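Local atomic coordinates of 3-oxoadipate enol-lactonase (Burkholderia xenovorans, PDB entry 2XUA), a protein that probably hydrolyses the enol-lactone of 3-oxoadipate in the breakdown of catechol. Residues A142-L155 with R175-S188. Residues are numbered along the deposited sequence; the frame is centred on the assembly and turned at random.
Sequences ARTEGMHALADAVL and RDVFVHTDKEGYAS. With SHF (laevulinic acid), chain C.
Arg143 and Glu184 close one end of this contact with a salt bridge, NH1 to OE1 at 3.1 Å. The oxygen is met on its syn side and lies near the guanidinium plane, while Ala187 CB covers one face of that group; NH2 of the same arginine pairs with Glu191. At the other end Arg175, extended from CG to NE, forms the second salt bridge, NH1 to Asp152 OD1 at 3.1 Å. Here the arginine comes from above the carboxylate plane, and Ala151 CB lies over a guanidinium face. Between these charged margins the interior is largely apolar and built round selenomethionine Met147. Bent at chi2 (-69°) and chi3 (-67°), its chain folds back and places CE over two rings at once, 4.0 Å from the centroid of Phe178 and 3.8 Å from that of Tyr186. SE also lies over the Tyr186 face, a Met-aromatic contact. Leu155 CD1 covers the opposite face of Phe178, whose ring fills a hole among Met147, Leu150, Ala151 and Val154. On the outer side, Val179 CB sits above the centre of the His148 ring. Some of the same residues line the ligand pocket: Tyr186 OH donates to O4 of laevulinic acid at 2.7 Å, with Val154 CG1 and the Phe178 edge beside that oxygen. Such knobs-into-holes packing between helices illustrates how the helical cap of an alpha/beta hydrolase shapes its ligand pocket.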
# COMPACT_ATOMS: atom_id res chain seq x y z
N ALA B 142 -18.07 -13.13 3.64
CA ALA B 142 -16.97 -12.39 4.22
C ALA B 142 -16.94 -12.68 5.71
O ALA B 142 -15.87 -12.98 6.26
CB ALA B 142 -17.13 -10.92 3.94
N ARG B 143 -18.14 -12.57 6.33
CA ARG B 143 -18.30 -12.71 7.80
C ARG B 143 -18.00 -14.09 8.35
O ARG B 143 -17.47 -14.21 9.46
CB ARG B 143 -19.70 -12.23 8.29
CG ARG B 143 -19.86 -10.74 8.16
CD ARG B 143 -20.89 -10.07 9.10
NE ARG B 143 -22.07 -9.80 8.32
CZ ARG B 143 -22.62 -8.62 8.11
NH1 ARG B 143 -22.18 -7.48 8.64
NH2 ARG B 143 -23.68 -8.63 7.36
N THR B 144 -18.25 -15.14 7.56
CA THR B 144 -18.20 -16.52 8.07
C THR B 144 -17.07 -17.32 7.53
O THR B 144 -16.77 -18.42 8.03
CB THR B 144 -19.52 -17.30 7.82
OG1 THR B 144 -19.71 -17.50 6.42
CG2 THR B 144 -20.70 -16.49 8.35
N GLU B 145 -16.41 -16.79 6.51
CA GLU B 145 -15.33 -17.53 5.83
C GLU B 145 -14.05 -16.66 5.66
O GLU B 145 -12.96 -17.20 5.43
CB GLU B 145 -15.78 -18.04 4.46
CG GLU B 145 -16.76 -19.17 4.49
CD GLU B 145 -17.06 -19.68 3.10
OE1 GLU B 145 -18.23 -19.97 2.82
OE2 GLU B 145 -16.14 -19.75 2.26
N GLY B 146 -14.19 -15.35 5.81
CA GLY B 146 -13.02 -14.46 5.76
C GLY B 146 -12.68 -14.08 4.32
O GLY B 146 -13.34 -14.49 3.38
N MSE B 147 -11.62 -13.29 4.16
CA MSE B 147 -11.46 -12.51 2.97
C MSE B 147 -10.65 -13.21 1.90
O MSE B 147 -10.70 -12.82 0.74
CB MSE B 147 -10.85 -11.16 3.34
CG MSE B 147 -11.68 -10.39 4.32
SE MSE B 147 -13.26 -9.84 3.45
CE MSE B 147 -12.52 -8.62 2.17
N HIS B 148 -9.90 -14.23 2.28
CA HIS B 148 -9.13 -15.00 1.30
C HIS B 148 -10.03 -15.70 0.31
O HIS B 148 -9.80 -15.67 -0.91
CB HIS B 148 -8.19 -15.99 2.01
CG HIS B 148 -6.85 -15.38 2.37
ND1 HIS B 148 -6.60 -14.78 3.59
CD2 HIS B 148 -5.71 -15.25 1.64
CE1 HIS B 148 -5.36 -14.32 3.60
NE2 HIS B 148 -4.80 -14.58 2.43
N ALA B 149 -11.10 -16.28 0.84
CA ALA B 149 -12.15 -16.92 0.03
C ALA B 149 -12.81 -15.98 -1.01
O ALA B 149 -13.02 -16.33 -2.21
CB ALA B 149 -13.23 -17.54 1.01
N LEU B 150 -13.09 -14.76 -0.55
CA LEU B 150 -13.73 -13.75 -1.36
C LEU B 150 -12.82 -13.23 -2.45
O LEU B 150 -13.27 -12.95 -3.56
CB LEU B 150 -14.11 -12.59 -0.50
CG LEU B 150 -15.56 -12.41 -0.19
CD1 LEU B 150 -15.79 -13.14 1.09
CD2 LEU B 150 -15.67 -10.98 0.07
N ALA B 151 -11.53 -13.11 -2.12
CA ALA B 151 -10.53 -12.56 -3.02
C ALA B 151 -10.54 -13.32 -4.33
O ALA B 151 -10.40 -12.70 -5.38
CB ALA B 151 -9.12 -12.61 -2.37
N ASP B 152 -10.71 -14.64 -4.30
CA ASP B 152 -10.59 -15.43 -5.55
C ASP B 152 -11.79 -15.18 -6.46
O ASP B 152 -11.69 -15.28 -7.68
CB ASP B 152 -10.44 -16.93 -5.31
CG ASP B 152 -9.16 -17.30 -4.54
OD1 ASP B 152 -8.03 -16.81 -4.86
OD2 ASP B 152 -9.33 -18.14 -3.60
N ALA B 153 -12.92 -14.85 -5.85
CA ALA B 153 -14.13 -14.56 -6.60
C ALA B 153 -14.17 -13.12 -7.04
O ALA B 153 -14.63 -12.83 -8.14
CB ALA B 153 -15.37 -14.87 -5.76
N VAL B 154 -13.71 -12.22 -6.18
CA VAL B 154 -13.87 -10.76 -6.43
C VAL B 154 -12.84 -10.18 -7.36
O VAL B 154 -13.18 -9.45 -8.29
CB VAL B 154 -13.98 -9.91 -5.12
CG1 VAL B 154 -13.96 -8.39 -5.43
CG2 VAL B 154 -15.23 -10.33 -4.37
N LEU B 155 -11.57 -10.51 -7.13
CA LEU B 155 -10.46 -9.91 -7.93
C LEU B 155 -10.54 -10.05 -9.42
O LEU B 155 -10.20 -9.13 -10.15
CB LEU B 155 -9.09 -10.40 -7.42
CG LEU B 155 -8.52 -9.61 -6.24
CD1 LEU B 155 -9.56 -8.99 -5.33
CD2 LEU B 155 -7.54 -10.47 -5.41
N ARG B 175 -4.36 -7.36 -3.97
CA ARG B 175 -4.88 -8.51 -3.25
C ARG B 175 -4.48 -8.39 -1.79
O ARG B 175 -5.29 -8.73 -0.92
CB ARG B 175 -4.32 -9.80 -3.82
CG ARG B 175 -4.81 -11.10 -3.09
CD ARG B 175 -4.37 -12.43 -3.78
NE ARG B 175 -4.95 -13.51 -2.99
CZ ARG B 175 -6.02 -14.24 -3.33
NH1 ARG B 175 -6.61 -14.06 -4.52
NH2 ARG B 175 -6.48 -15.17 -2.46
N ASP B 176 -3.27 -7.88 -1.51
CA ASP B 176 -2.84 -7.84 -0.08
C ASP B 176 -3.76 -6.92 0.68
O ASP B 176 -4.13 -7.21 1.82
CB ASP B 176 -1.37 -7.40 0.08
CG ASP B 176 -0.80 -7.69 1.49
OD1 ASP B 176 -1.01 -8.80 2.00
OD2 ASP B 176 -0.15 -6.79 2.11
N VAL B 177 -4.14 -5.81 0.07
CA VAL B 177 -5.02 -4.86 0.76
C VAL B 177 -6.41 -5.47 0.92
O VAL B 177 -7.04 -5.42 2.01
CB VAL B 177 -5.14 -3.56 -0.06
CG1 VAL B 177 -6.26 -2.65 0.49
CG2 VAL B 177 -3.74 -2.84 -0.05
N PHE B 178 -6.88 -6.10 -0.15
CA PHE B 178 -8.22 -6.73 -0.11
C PHE B 178 -8.27 -7.78 1.02
O PHE B 178 -9.10 -7.70 1.92
CB PHE B 178 -8.53 -7.33 -1.47
CG PHE B 178 -9.90 -7.92 -1.55
CD1 PHE B 178 -10.95 -7.16 -2.02
CD2 PHE B 178 -10.15 -9.21 -1.08
CE1 PHE B 178 -12.25 -7.72 -2.11
CE2 PHE B 178 -11.46 -9.76 -1.12
CZ PHE B 178 -12.49 -9.00 -1.62
N VAL B 179 -7.31 -8.71 1.06
CA VAL B 179 -7.41 -9.81 1.99
C VAL B 179 -7.18 -9.41 3.44
O VAL B 179 -7.53 -10.18 4.30
CB VAL B 179 -6.59 -11.09 1.61
CG1 VAL B 179 -6.94 -11.53 0.23
CG2 VAL B 179 -5.07 -10.85 1.74
N HIS B 180 -6.61 -8.22 3.68
CA HIS B 180 -6.42 -7.76 5.03
C HIS B 180 -7.46 -6.74 5.45
O HIS B 180 -7.39 -6.19 6.55
CB HIS B 180 -4.98 -7.26 5.21
CG HIS B 180 -4.03 -8.41 5.32
ND1 HIS B 180 -3.79 -9.04 6.51
CD2 HIS B 180 -3.39 -9.12 4.37
CE1 HIS B 180 -3.00 -10.08 6.30
NE2 HIS B 180 -2.75 -10.15 5.00
N THR B 181 -8.48 -6.55 4.60
CA THR B 181 -9.62 -5.68 4.98
C THR B 181 -10.38 -6.35 6.12
O THR B 181 -10.64 -7.56 6.06
CB THR B 181 -10.54 -5.43 3.77
OG1 THR B 181 -9.75 -4.73 2.79
CG2 THR B 181 -11.71 -4.48 4.11
N ASP B 182 -10.76 -5.57 7.14
CA ASP B 182 -11.54 -6.13 8.22
C ASP B 182 -12.83 -6.80 7.63
O ASP B 182 -13.58 -6.16 6.89
CB ASP B 182 -11.93 -5.02 9.17
CG ASP B 182 -12.66 -5.55 10.40
OD1 ASP B 182 -12.01 -5.69 11.42
OD2 ASP B 182 -13.88 -5.78 10.37
N LYS B 183 -13.08 -8.07 7.94
CA LYS B 183 -14.21 -8.77 7.29
C LYS B 183 -15.58 -8.22 7.66
O LYS B 183 -16.47 -8.17 6.82
CB LYS B 183 -14.11 -10.29 7.49
CG LYS B 183 -14.49 -10.81 8.83
CD LYS B 183 -13.92 -12.20 8.97
CE LYS B 183 -13.48 -12.41 10.40
NZ LYS B 183 -13.64 -13.85 10.66
N GLU B 184 -15.73 -7.79 8.92
CA GLU B 184 -16.96 -7.15 9.41
C GLU B 184 -17.12 -5.79 8.75
O GLU B 184 -18.22 -5.45 8.27
CB GLU B 184 -16.98 -7.01 10.97
CG GLU B 184 -18.20 -6.28 11.48
CD GLU B 184 -19.53 -6.83 10.98
OE1 GLU B 184 -20.51 -6.06 10.89
OE2 GLU B 184 -19.62 -8.05 10.64
N GLY B 185 -16.00 -5.04 8.66
CA GLY B 185 -16.00 -3.74 7.97
C GLY B 185 -16.45 -3.89 6.53
O GLY B 185 -17.26 -3.13 6.03
N TYR B 186 -15.90 -4.87 5.85
CA TYR B 186 -16.24 -5.14 4.43
C TYR B 186 -17.72 -5.54 4.30
O TYR B 186 -18.47 -4.96 3.52
CB TYR B 186 -15.37 -6.28 3.95
CG TYR B 186 -15.60 -6.67 2.51
CD1 TYR B 186 -14.88 -6.05 1.47
CD2 TYR B 186 -16.57 -7.63 2.18
CE1 TYR B 186 -15.07 -6.42 0.13
CE2 TYR B 186 -16.80 -7.98 0.82
CZ TYR B 186 -16.04 -7.39 -0.19
OH TYR B 186 -16.26 -7.72 -1.52
N ALA B 187 -18.15 -6.55 5.04
CA ALA B 187 -19.58 -6.92 5.04
C ALA B 187 -20.50 -5.71 5.37
O ALA B 187 -21.55 -5.53 4.75
CB ALA B 187 -19.80 -8.06 6.02
N SER B 188 -20.14 -4.86 6.32
CA SER B 188 -21.05 -3.75 6.63
C SER B 188 -21.21 -2.78 5.47
O SER B 188 -22.24 -2.14 5.33
CB SER B 188 -20.63 -2.99 7.88
OG SER B 188 -20.65 -3.87 8.98
C4 SHF C . -15.75 -5.27 -4.13
C5 SHF C . -15.13 -3.93 -4.55
C3 SHF C . -16.98 -5.81 -4.87
C2 SHF C . -17.27 -5.33 -6.31
C1 SHF C . -18.15 -6.37 -7.13
O4 SHF C . -15.21 -5.94 -3.23
O1 SHF C . -17.48 -7.13 -7.86
OH1 SHF C . -19.42 -6.35 -7.11